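Local structure of thiamine-binding periplasmic protein (Escherichia coli, 2QRY) at residues A[43-47]-A[264-268]; A[87-92]-A[310-314]; A[172-176]-A[305-309]; A[275-280]-A[287-293]. The protein binds thiamine, thiamine phosphate and thiamine diphosphate with high affinity in the periplasm as the solute-binding component of the ThiBPQ ABC transporter for thiamine import. One frame throughout, in Å; residues are numbered along the deposited sequence.

Contact 1. Residues A[43-47]-A[264-268]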
loop_
_atom_site.group_PDB
_atom_site.type_symbol
_atom_site.label_atom_id
_atom_site.label_comp_id
_atom_site.label_asym_id
_atom_site.label_seq_id
_atom_site.Cartn_x
_atom_site.Cartn_y
_atom_site.Cartn_z
ATOM N N VAL A 43 -6.278 -13.452 -9.745
ATOM C CA VAL A 43 -7.132 -12.462 -10.389
ATOM C C VAL A 43 -7.078 -12.605 -11.909
ATOM O O VAL A 43 -8.093 -12.495 -12.589
ATOM C CB VAL A 43 -6.713 -11.025 -10.004
ATOM C CG1 VAL A 43 -7.295 -10.027 -10.990
ATOM C CG2 VAL A 43 -7.208 -10.702 -8.609
ATOM N N LYS A 44 -5.885 -12.855 -12.432
ATOM C CA LYS A 44 -5.698 -13.008 -13.865
ATOM C C LYS A 44 -6.589 -14.098 -14.447
ATOM O O LYS A 44 -7.427 -13.825 -15.301
ATOM C CB LYS A 44 -4.231 -13.319 -14.174
ATOM C CG LYS A 44 -3.932 -13.598 -15.640
ATOM C CD LYS A 44 -2.443 -13.835 -15.836
ATOM C CE LYS A 44 -2.118 -14.382 -17.224
ATOM N NZ LYS A 44 -2.391 -13.419 -18.326
ATOM N N LYS A 45 -6.417 -15.333 -13.986
ATOM C CA LYS A 45 -7.218 -16.429 -14.512
ATOM C C LYS A 45 -8.710 -16.234 -14.252
ATOM O O LYS A 45 -9.544 -16.675 -15.041
ATOM C CB LYS A 45 -6.756 -17.764 -13.929
ATOM C CG LYS A 45 -7.356 -18.126 -12.587
ATOM C CD LYS A 45 -7.057 -19.587 -12.253
ATOM C CE LYS A 45 -7.567 -20.523 -13.353
ATOM N NZ LYS A 45 -7.373 -21.962 -13.026
ATOM N N ALA A 46 -9.044 -15.563 -13.157
ATOM C CA ALA A 46 -10.441 -15.323 -12.819
ATOM C C ALA A 46 -11.067 -14.292 -13.751
ATOM O O ALA A 46 -12.270 -14.330 -14.020
ATOM C CB ALA A 46 -10.558 -14.858 -11.373
ATOM N N PHE A 47 -10.254 -13.360 -14.237
ATOM C CA PHE A 47 -10.761 -12.337 -15.137
ATOM C C PHE A 47 -10.818 -12.891 -16.549
ATOM O O PHE A 47 -11.808 -12.706 -17.251
ATOM C CB PHE A 47 -9.861 -11.102 -15.111
ATOM C CG PHE A 47 -10.339 -9.988 -15.995
ATOM C CD1 PHE A 47 -11.542 -9.338 -15.730
ATOM C CD2 PHE A 47 -9.587 -9.583 -17.095
ATOM C CE1 PHE A 47 -11.994 -8.295 -16.550
ATOM C CE2 PHE A 47 -10.027 -8.541 -17.922
ATOM C CZ PHE A 47 -11.233 -7.896 -17.650
ATOM N N LYS A 264 -14.352 -3.019 -17.625
ATOM C CA LYS A 264 -14.909 -4.289 -17.194
ATOM C C LYS A 264 -13.965 -4.864 -16.146
ATOM O O LYS A 264 -14.375 -5.618 -15.265
ATOM C CB LYS A 264 -15.067 -5.257 -18.374
ATOM C CG LYS A 264 -16.077 -4.784 -19.411
ATOM C CD LYS A 264 -16.804 -5.937 -20.085
ATOM C CE LYS A 264 -15.889 -6.770 -20.968
ATOM N NZ LYS A 264 -16.656 -7.858 -21.655
ATOM N N PHE A 265 -12.692 -4.494 -16.241
ATOM C CA PHE A 265 -11.712 -4.968 -15.276
ATOM C C PHE A 265 -11.886 -4.239 -13.951
ATOM O O PHE A 265 -11.746 -4.836 -12.886
ATOM C CB PHE A 265 -10.290 -4.762 -15.796
ATOM C CG PHE A 265 -9.234 -5.136 -14.799
ATOM C CD1 PHE A 265 -8.718 -4.185 -13.924
ATOM C CD2 PHE A 265 -8.798 -6.450 -14.696
ATOM C CE1 PHE A 265 -7.788 -4.542 -12.962
ATOM C CE2 PHE A 265 -7.870 -6.819 -13.736
ATOM C CZ PHE A 265 -7.363 -5.863 -12.866
ATOM N N LEU A 266 -12.198 -2.949 -14.019
ATOM C CA LEU A 266 -12.395 -2.149 -12.816
ATOM C C LEU A 266 -13.650 -2.574 -12.048
ATOM O O LEU A 266 -13.653 -2.585 -10.818
ATOM C CB LEU A 266 -12.471 -0.661 -13.175
ATOM C CG LEU A 266 -11.166 -0.046 -13.708
ATOM C CD1 LEU A 266 -11.395 1.404 -14.112
ATOM C CD2 LEU A 266 -10.074 -0.137 -12.645
ATOM N N GLN A 267 -14.710 -2.927 -12.772
ATOM C CA GLN A 267 -15.953 -3.355 -12.134
ATOM C C GLN A 267 -15.746 -4.729 -11.517
ATOM O O GLN A 267 -16.157 -4.988 -10.389
ATOM C CB GLN A 267 -17.089 -3.423 -13.160
ATOM C CG GLN A 267 -18.460 -3.773 -12.574
ATOM C CD GLN A 267 -19.030 -2.668 -11.697
ATOM O OE1 GLN A 267 -19.205 -1.529 -12.140
ATOM N NE2 GLN A 267 -19.331 -3.004 -10.444
ATOM N N PHE A 268 -15.101 -5.604 -12.278
ATOM C CA PHE A 268 -14.817 -6.963 -11.841
ATOM C C PHE A 268 -13.884 -6.962 -10.636
ATOM O O PHE A 268 -13.847 -7.911 -9.851
ATOM C CB PHE A 268 -14.199 -7.740 -13.010
ATOM C CG PHE A 268 -13.383 -8.924 -12.595
ATOM C CD1 PHE A 268 -12.014 -8.794 -12.370
ATOM C CD2 PHE A 268 -13.976 -10.168 -12.421
ATOM C CE1 PHE A 268 -11.248 -9.889 -11.976
ATOM C CE2 PHE A 268 -13.220 -11.272 -12.025
ATOM C CZ PHE A 268 -11.855 -11.132 -11.803
#
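An aromatic cluster of F47, F265 and F268 joins helix 40-48 to helix 259-269, two surface helices of an alpha/beta lobe that meet over strand 54-59. The helix axes stay 11.7 Å apart at their closest and cross at 114°, a wide gap bridged mainly by phenylalanine rings. F47 and F268 both reach across; F47 CG stands anti to its backbone N (chi1 -179°), which sends the ring out between F265 and F268. F265 meets it edge on in a T-shaped pair, with CD2 over the centre of the F47 ring, centroids 5.2 Å apart and planes at 83°. The F268 pairing is neither a stack nor a T. There F47 CD1 sits over one face of the F268 ring, displaced toward its rim, at 3.4 Å from F268 CD1. At the edge of the F47 ring the carbonyl K264 O lies 3.8 Å from F47 CE1, where the slightly positive ring C-H suits an oxygen. Smaller residues finish the seam: A46 CB comes into the plane of the F268 ring, 4.0 Å from CZ, and V43 CG1 lies 4.1 Å from F268 CE1. A46 leaves room for the ring beside its backbone. F47 and F265 also rest on L55 of strand 54-59, so the cluster seals two neighbouring helices onto one sheet, the layered arrangement of a periplasmic binding protein lobe.

Contact 2. Residues A[87-92]-A[310-314]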
loop_
_atom_site.group_PDB
_atom_site.type_symbol
_atom_site.label_atom_id
_atom_site.label_comp_id
_atom_site.label_asym_id
_atom_site.label_seq_id
_atom_site.Cartn_x
_atom_site.Cartn_y
_atom_site.Cartn_z
ATOM N N ASN A 87 -4.952 6.124 -1.677
ATOM C CA ASN A 87 -5.641 7.324 -1.227
ATOM C C ASN A 87 -4.776 8.578 -1.108
ATOM O O ASN A 87 -5.268 9.686 -1.302
ATOM C CB ASN A 87 -6.331 7.041 0.113
ATOM C CG ASN A 87 -5.353 6.619 1.187
ATOM O OD1 ASN A 87 -4.575 5.685 0.998
ATOM N ND2 ASN A 87 -5.388 7.302 2.321
ATOM N N ASN A 88 -3.497 8.413 -0.799
ATOM C CA ASN A 88 -2.608 9.560 -0.651
ATOM C C ASN A 88 -2.135 10.159 -1.970
ATOM O O ASN A 88 -1.562 11.249 -1.987
ATOM C CB ASN A 88 -1.380 9.176 0.183
ATOM C CG ASN A 88 -1.743 8.731 1.584
ATOM O OD1 ASN A 88 -2.510 9.397 2.284
ATOM N ND2 ASN A 88 -1.185 7.604 2.007
ATOM N N LEU A 89 -2.371 9.464 -3.075
ATOM C CA LEU A 89 -1.915 9.956 -4.368
ATOM C C LEU A 89 -3.040 10.410 -5.286
ATOM O O LEU A 89 -2.776 10.852 -6.401
ATOM C CB LEU A 89 -1.114 8.870 -5.082
ATOM C CG LEU A 89 0.159 8.333 -4.429
ATOM C CD1 LEU A 89 0.603 7.071 -5.163
ATOM C CD2 LEU A 89 1.251 9.404 -4.471
ATOM N N LEU A 90 -4.286 10.297 -4.826
ATOM C CA LEU A 90 -5.448 10.673 -5.639
ATOM C C LEU A 90 -5.378 12.051 -6.298
ATOM O O LEU A 90 -5.525 12.171 -7.511
ATOM C CB LEU A 90 -6.729 10.597 -4.810
ATOM C CG LEU A 90 -7.131 9.243 -4.224
ATOM C CD1 LEU A 90 -8.480 9.392 -3.515
ATOM C CD2 LEU A 90 -7.220 8.196 -5.324
ATOM N N ASP A 91 -5.162 13.085 -5.497
ATOM C CA ASP A 91 -5.092 14.444 -6.015
ATOM C C ASP A 91 -4.021 14.541 -7.097
ATOM O O ASP A 91 -4.266 15.046 -8.197
ATOM C CB ASP A 91 -4.763 15.411 -4.880
ATOM C CG ASP A 91 -5.194 16.829 -5.178
ATOM O OD1 ASP A 91 -6.414 17.099 -5.114
ATOM O OD2 ASP A 91 -4.319 17.673 -5.479
ATOM N N ALA A 92 -2.829 14.051 -6.766
ATOM C CA ALA A 92 -1.690 14.069 -7.676
ATOM C C ALA A 92 -2.019 13.357 -8.984
ATOM O O ALA A 92 -1.666 13.838 -10.064
ATOM C CB ALA A 92 -0.491 13.413 -7.013
ATOM N N PRO A 310 -6.545 13.877 0.171
ATOM C CA PRO A 310 -5.669 13.815 -1.001
ATOM C C PRO A 310 -5.084 15.177 -1.339
ATOM O O PRO A 310 -3.957 15.277 -1.811
ATOM C CB PRO A 310 -6.597 13.288 -2.089
ATOM C CG PRO A 310 -7.486 12.357 -1.318
ATOM C CD PRO A 310 -7.821 13.191 -0.098
ATOM N N ALA A 311 -5.853 16.227 -1.079
ATOM C CA ALA A 311 -5.402 17.582 -1.366
ATOM C C ALA A 311 -4.254 17.998 -0.453
ATOM O O ALA A 311 -3.279 18.607 -0.902
ATOM C CB ALA A 311 -6.565 18.567 -1.219
ATOM N N GLU A 312 -4.364 17.663 0.828
ATOM C CA GLU A 312 -3.331 18.034 1.784
ATOM C C GLU A 312 -1.984 17.389 1.490
ATOM O O GLU A 312 -0.945 18.026 1.644
ATOM C CB GLU A 312 -3.790 17.692 3.204
ATOM C CG GLU A 312 -5.085 18.392 3.589
ATOM C CD GLU A 312 -5.604 17.989 4.959
ATOM O OE1 GLU A 312 -5.778 16.779 5.208
ATOM O OE2 GLU A 312 -5.845 18.890 5.787
ATOM N N VAL A 313 -1.995 16.134 1.054
ATOM C CA VAL A 313 -0.748 15.445 0.755
ATOM C C VAL A 313 -0.082 15.966 -0.515
ATOM O O VAL A 313 1.111 16.244 -0.520
ATOM C CB VAL A 313 -0.966 13.926 0.634
ATOM C CG1 VAL A 313 -1.353 13.356 1.985
ATOM C CG2 VAL A 313 -2.054 13.637 -0.370
ATOM N N ALA A 314 -0.853 16.111 -1.585
ATOM C CA ALA A 314 -0.309 16.604 -2.844
ATOM C C ALA A 314 0.278 18.006 -2.678
ATOM O O ALA A 314 1.307 18.333 -3.271
ATOM C CB ALA A 314 -1.397 16.615 -3.911
HETATM O O HOH W 1 -2.970 13.289 -3.311
#
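The carboxylate of D91 lies with one face over A311 CA, 3.9 Å from D91 CG, while A314 CB comes up beside the group from nearer its plane, 3.5 Å from D91 OD2. Its CG is anti to the backbone N (chi1 -157°), which swings the group across to the first turn of helix 310-328. An acidic group suits this place, because the positive end of the helix dipole would probably help to stabilise its charge, and the two alanines leave room for it. P310 supplies the apolar part of the contact. Its ring runs side by side with the L90 side chain, P310 CG being 3.8 Å from L90 CD1, and the same CG lies 3.5 Å from N87 O. Proline fits a first helical turn well, where its missing N-H costs no helical bond. Backbone polar groups in the gap are bridged by one water: it donates to N88 O at 2.8 Å and to P310 O, whose position is less certain, and accepts a weak bond from D91 N. The asparagines face other partners: N88 OD1 bonds Y244 OH, and the N87 amide grips the backbone of L245 and V247 on strand 243-252. The starts of helices 90-96 and 310-328 pack together near the thiamine site, the N88 side chain about 6 Å from that of thiamine-binding T165, within the fold of a solute-binding protein.

Contact 3. Residues A[172-176]-A[305-309]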
loop_
_atom_site.group_PDB
_atom_site.type_symbol
_atom_site.label_atom_id
_atom_site.label_comp_id
_atom_site.label_asym_id
_atom_site.label_seq_id
_atom_site.Cartn_x
_atom_site.Cartn_y
_atom_site.Cartn_z
ATOM N N LEU A 172 3.835 10.331 6.144
ATOM C CA LEU A 172 2.645 11.057 6.580
ATOM C C LEU A 172 2.272 10.725 8.020
ATOM O O LEU A 172 1.783 11.581 8.763
ATOM C CB LEU A 172 1.482 10.762 5.633
ATOM C CG LEU A 172 1.836 11.047 4.165
ATOM C CD1 LEU A 172 0.749 10.512 3.251
ATOM C CD2 LEU A 172 2.045 12.544 3.959
ATOM N N TRP A 173 2.528 9.484 8.412
ATOM C CA TRP A 173 2.239 9.031 9.762
ATOM C C TRP A 173 3.070 9.847 10.742
ATOM O O TRP A 173 2.560 10.333 11.752
ATOM C CB TRP A 173 2.573 7.552 9.883
ATOM C CG TRP A 173 2.141 6.922 11.162
ATOM C CD1 TRP A 173 1.230 7.409 12.059
ATOM C CD2 TRP A 173 2.518 5.623 11.636
ATOM N NE1 TRP A 173 1.011 6.484 13.061
ATOM C CE2 TRP A 173 1.789 5.380 12.823
ATOM C CE3 TRP A 173 3.399 4.636 11.171
ATOM C CZ2 TRP A 173 1.914 4.190 13.548
ATOM C CZ3 TRP A 173 3.526 3.453 11.895
ATOM C CH2 TRP A 173 2.786 3.243 13.070
HETATM N N MSE A 174 4.353 9.994 10.438
HETATM C CA MSE A 174 5.250 10.780 11.272
HETATM C C MSE A 174 4.787 12.245 11.304
HETATM O O MSE A 174 4.854 12.908 12.342
HETATM C CB MSE A 174 6.671 10.714 10.715
HETATM C CG MSE A 174 7.387 9.388 10.930
HETATM SE SE MSE A 174 8.128 9.249 12.716
HETATM C CE MSE A 174 9.763 10.263 12.448
ATOM N N GLN A 175 4.326 12.744 10.162
ATOM C CA GLN A 175 3.864 14.125 10.061
ATOM C C GLN A 175 2.654 14.361 10.977
ATOM O O GLN A 175 2.542 15.402 11.628
ATOM C CB GLN A 175 3.493 14.450 8.610
ATOM C CG GLN A 175 3.180 15.906 8.381
ATOM C CD GLN A 175 4.392 16.796 8.563
ATOM O OE1 GLN A 175 4.261 17.959 8.922
ATOM N NE2 GLN A 175 5.579 16.257 8.300
ATOM N N LYS A 176 1.750 13.389 11.018
ATOM C CA LYS A 176 0.575 13.479 11.868
ATOM C C LYS A 176 1.017 13.545 13.330
ATOM O O LYS A 176 0.510 14.348 14.111
ATOM C CB LYS A 176 -0.312 12.243 11.685
ATOM C CG LYS A 176 -1.186 12.238 10.447
ATOM C CD LYS A 176 -2.315 13.243 10.566
ATOM C CE LYS A 176 -3.273 13.120 9.398
ATOM N NZ LYS A 176 -4.402 14.078 9.484
ATOM N N THR A 305 -7.842 5.878 13.596
ATOM C CA THR A 305 -7.344 5.874 12.228
ATOM C C THR A 305 -6.901 7.291 11.853
ATOM O O THR A 305 -7.575 8.262 12.184
ATOM C CB THR A 305 -8.440 5.399 11.250
ATOM O OG1 THR A 305 -8.568 3.973 11.337
ATOM C CG2 THR A 305 -8.106 5.800 9.822
ATOM N N LEU A 306 -5.763 7.400 11.171
ATOM C CA LEU A 306 -5.224 8.697 10.768
ATOM C C LEU A 306 -5.130 8.805 9.254
ATOM O O LEU A 306 -4.703 7.861 8.584
ATOM C CB LEU A 306 -3.830 8.898 11.361
ATOM C CG LEU A 306 -3.690 8.882 12.882
ATOM C CD1 LEU A 306 -2.224 8.868 13.248
ATOM C CD2 LEU A 306 -4.392 10.098 13.482
ATOM N N GLU A 307 -5.506 9.967 8.722
ATOM C CA GLU A 307 -5.470 10.191 7.284
ATOM C C GLU A 307 -5.498 11.674 6.899
ATOM O O GLU A 307 -6.160 12.488 7.548
ATOM C CB GLU A 307 -6.657 9.467 6.635
ATOM C CG GLU A 307 -6.805 9.664 5.131
ATOM C CD GLU A 307 -8.079 9.028 4.582
ATOM O OE1 GLU A 307 -9.159 9.278 5.149
ATOM O OE2 GLU A 307 -8.010 8.280 3.580
ATOM N N PHE A 308 -4.744 12.017 5.854
ATOM C CA PHE A 308 -4.720 13.375 5.320
ATOM C C PHE A 308 -5.643 13.300 4.122
ATOM O O PHE A 308 -5.878 12.215 3.598
ATOM C CB PHE A 308 -3.336 13.764 4.810
ATOM C CG PHE A 308 -2.400 14.222 5.872
ATOM C CD1 PHE A 308 -1.287 13.454 6.210
ATOM C CD2 PHE A 308 -2.617 15.428 6.531
ATOM C CE1 PHE A 308 -0.399 13.884 7.194
ATOM C CE2 PHE A 308 -1.735 15.872 7.518
ATOM C CZ PHE A 308 -0.623 15.098 7.850
ATOM N N THR A 309 -6.168 14.437 3.682
ATOM C CA THR A 309 -7.030 14.439 2.509
ATOM C C THR A 309 -6.082 14.393 1.321
ATOM O O THR A 309 -4.930 14.804 1.436
ATOM C CB THR A 309 -7.876 15.722 2.417
ATOM O OG1 THR A 309 -7.029 16.832 2.094
ATOM C CG2 THR A 309 -8.577 15.989 3.750
#
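K176 bends at its second torsion (chi2 -71°) and then runs out extended; F308 CG lies anti to its carbonyl carbon (chi1 -82°), turning the ring toward helix 165-178, where K176 comes to meet it from the opposite direction. The lysine methylene CE settles almost exactly over the ring centre, 3.5 Å from the F308 centroid and 3° off the ring normal, a textbook CH-pi contact. Beyond it the ammonium NZ is 4.0 Å from the same centroid and makes a cation-pi interaction with the same face. NZ also donates to E307 O at 3.1 Å, arriving from above the carbonyl plane rather than along a lone pair. The edge of the F308 ring is turned to helix 165-178: L172 O lies 3.5 Å from F308 CE1, and L172 CB is in the ring plane, 3.9 Å from F308 CD1. L306 CD1 reaches the edge of the W173 indole, 3.9 Å from W173 CD1, and the indole N-H is held by the carbonyl of G242. Leucine suits this spot by filling the space between the indole and K176 CB without asking for a polar partner. L306 belongs to strand 305-306, which pairs with strand 243-252. A long amphipathic side chain serves both needs here: its methylenes pack on the ring while its charge, shared between pi cloud and carbonyl, is probably held in place.

Contact 4. Residues A[275-280]-A[287-293]; sequences QNAIPT and VANVTLP
A short reversal of the chain after helix 272-275 packs against the loop that follows strand 285-286, in the neighbourhood of the thiamine pocket: the T280 side chain is about 10 Å from the bound thiamin phosphate. The prolines P279 and P293 meet at about a right angle, with P279 CB only 3.3 Å from P293 CD, tighter than normal van der Waals contact. T280 CG2 adds a second snug touch, 3.5 Å from P293 CG, and both T280 and P293 also rest on L227 of helix 221-229. Rigid rings suit a place where two irregular segments must keep their shape. P279 CG has L292 CD2 at 4.4 Å on the loop side, and V290 CG1 lies 4.0 Å from Q275 O. At the other end Q275 CG stands anti to its carbonyl carbon (chi1 -64°), which brings it 3.5 Å from A288 CB; alanine's small methyl group allows this close approach. An inverse gamma turn centred on N289 shapes the loop. Opposite it, I278 N to Q275 O at 3.0 Å closes a type I beta turn, which thus packs on the loop after strand 285-286, beside helix 221-229, in a lobe of a solute-binding protein near its ligand pocket.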
loop_
_atom_site.group_PDB
_atom_site.type_symbol
_atom_site.label_atom_id
_atom_site.label_comp_id
_atom_site.label_asym_id
_atom_site.label_seq_id
_atom_site.Cartn_x
_atom_site.Cartn_y
_atom_site.Cartn_z
ATOM N N GLN A 275 -11.982 -9.774 -5.141
ATOM C CA GLN A 275 -11.895 -9.609 -3.696
ATOM C C GLN A 275 -11.552 -10.875 -2.921
ATOM O O GLN A 275 -10.818 -10.824 -1.940
ATOM C CB GLN A 275 -13.213 -9.038 -3.186
ATOM C CG GLN A 275 -13.507 -7.648 -3.716
ATOM C CD GLN A 275 -12.488 -6.630 -3.239
ATOM O OE1 GLN A 275 -11.693 -6.105 -4.023
ATOM N NE2 GLN A 275 -12.502 -6.354 -1.944
ATOM N N ASN A 276 -12.089 -12.004 -3.363
ATOM C CA ASN A 276 -11.844 -13.283 -2.714
ATOM C C ASN A 276 -10.371 -13.673 -2.718
ATOM O O ASN A 276 -9.956 -14.543 -1.947
ATOM C CB ASN A 276 -12.660 -14.389 -3.400
ATOM C CG ASN A 276 -14.005 -14.615 -2.746
ATOM O OD1 ASN A 276 -14.079 -14.967 -1.572
ATOM N ND2 ASN A 276 -15.079 -14.418 -3.503
ATOM N N ALA A 277 -9.580 -13.046 -3.583
ATOM C CA ALA A 277 -8.156 -13.371 -3.650
ATOM C C ALA A 277 -7.294 -12.355 -2.910
ATOM O O ALA A 277 -6.092 -12.559 -2.744
ATOM C CB ALA A 277 -7.709 -13.483 -5.104
ATOM N N ILE A 278 -7.910 -11.266 -2.457
ATOM C CA ILE A 278 -7.179 -10.232 -1.738
ATOM C C ILE A 278 -6.690 -10.661 -0.356
ATOM O O ILE A 278 -5.513 -10.493 -0.035
ATOM C CB ILE A 278 -8.024 -8.940 -1.585
ATOM C CG1 ILE A 278 -8.013 -8.148 -2.899
ATOM C CG2 ILE A 278 -7.463 -8.072 -0.458
ATOM C CD1 ILE A 278 -6.626 -7.676 -3.323
ATOM N N PRO A 279 -7.583 -11.224 0.481
ATOM C CA PRO A 279 -7.165 -11.644 1.818
ATOM C C PRO A 279 -5.869 -12.446 1.868
ATOM O O PRO A 279 -4.935 -12.061 2.563
ATOM C CB PRO A 279 -8.365 -12.445 2.313
ATOM C CG PRO A 279 -9.509 -11.731 1.688
ATOM C CD PRO A 279 -9.008 -11.537 0.269
ATOM N N THR A 280 -5.804 -13.551 1.130
ATOM C CA THR A 280 -4.610 -14.390 1.150
ATOM C C THR A 280 -3.618 -14.094 0.030
ATOM O O THR A 280 -2.560 -14.712 -0.047
ATOM C CB THR A 280 -4.985 -15.889 1.106
ATOM O OG1 THR A 280 -5.625 -16.193 -0.138
ATOM C CG2 THR A 280 -5.938 -16.231 2.260
ATOM N N VAL A 287 -12.424 -4.830 -0.104
ATOM C CA VAL A 287 -13.301 -3.684 -0.230
ATOM C C VAL A 287 -14.759 -4.150 -0.323
ATOM O O VAL A 287 -15.687 -3.370 -0.112
ATOM C CB VAL A 287 -12.901 -2.847 -1.464
ATOM C CG1 VAL A 287 -13.283 -3.563 -2.734
ATOM C CG2 VAL A 287 -13.522 -1.498 -1.382
ATOM N N ALA A 288 -14.945 -5.430 -0.636
ATOM C CA ALA A 288 -16.277 -6.027 -0.719
ATOM C C ALA A 288 -16.417 -6.946 0.489
ATOM O O ALA A 288 -15.426 -7.500 0.965
ATOM C CB ALA A 288 -16.425 -6.828 -2.002
ATOM N N ASN A 289 -17.642 -7.105 0.980
ATOM C CA ASN A 289 -17.903 -7.948 2.143
ATOM C C ASN A 289 -17.692 -9.438 1.882
ATOM O O ASN A 289 -18.630 -10.229 1.968
ATOM C CB ASN A 289 -19.329 -7.707 2.653
ATOM N N VAL A 290 -16.459 -9.815 1.558
ATOM C CA VAL A 290 -16.126 -11.215 1.317
ATOM C C VAL A 290 -15.750 -11.813 2.673
ATOM O O VAL A 290 -15.646 -11.088 3.663
ATOM C CB VAL A 290 -14.941 -11.347 0.329
ATOM C CG1 VAL A 290 -13.762 -10.544 0.822
ATOM C CG2 VAL A 290 -14.546 -12.805 0.169
ATOM N N THR A 291 -15.553 -13.125 2.732
ATOM C CA THR A 291 -15.210 -13.757 3.997
ATOM C C THR A 291 -13.709 -13.743 4.253
ATOM O O THR A 291 -12.924 -14.218 3.431
ATOM C CB THR A 291 -15.717 -15.217 4.052
ATOM O OG1 THR A 291 -15.004 -16.014 3.098
ATOM C CG2 THR A 291 -17.211 -15.270 3.738
ATOM N N LEU A 292 -13.315 -13.187 5.394
ATOM C CA LEU A 292 -11.908 -13.129 5.754
ATOM C C LEU A 292 -11.458 -14.507 6.215
ATOM O O LEU A 292 -12.201 -15.224 6.886
ATOM C CB LEU A 292 -11.679 -12.112 6.874
ATOM C CG LEU A 292 -12.120 -10.672 6.607
ATOM C CD1 LEU A 292 -11.625 -9.780 7.736
ATOM C CD2 LEU A 292 -11.568 -10.200 5.284
ATOM N N PRO A 293 -10.233 -14.902 5.849
ATOM C CA PRO A 293 -9.686 -16.206 6.231
ATOM C C PRO A 293 -9.587 -16.330 7.737
ATOM O O PRO A 293 -9.322 -15.345 8.430
ATOM C CB PRO A 293 -8.298 -16.202 5.587
ATOM C CG PRO A 293 -8.457 -15.280 4.418
ATOM C CD PRO A 293 -9.280 -14.166 5.004
#

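In the fold
From the N terminus, contact 1 opens on helix 40-48, contact 2 at residues 87-92 and contact 3 on helix 165-178. Contact 1 closes first, at helix 259-269, and its loop crosses those of contacts 2 and 3. Contact 4 then opens and closes within a few residues, nested inside both, and ties 275-280 to the loop after strand 285-286. Segment 305-309 closes contact 3, and residues 310-314 close contact 2 around it. These two adjoin: a weak, probable hydrogen bond joins N87 ND2 to E307 OE2, and V313 packs on F308 and L172. Together they bring helices 90-96 and 165-178 to the C-terminal helix 310-328 and the segment before it. Contacts 1 and 3 lie on opposite sides of the chain's centre.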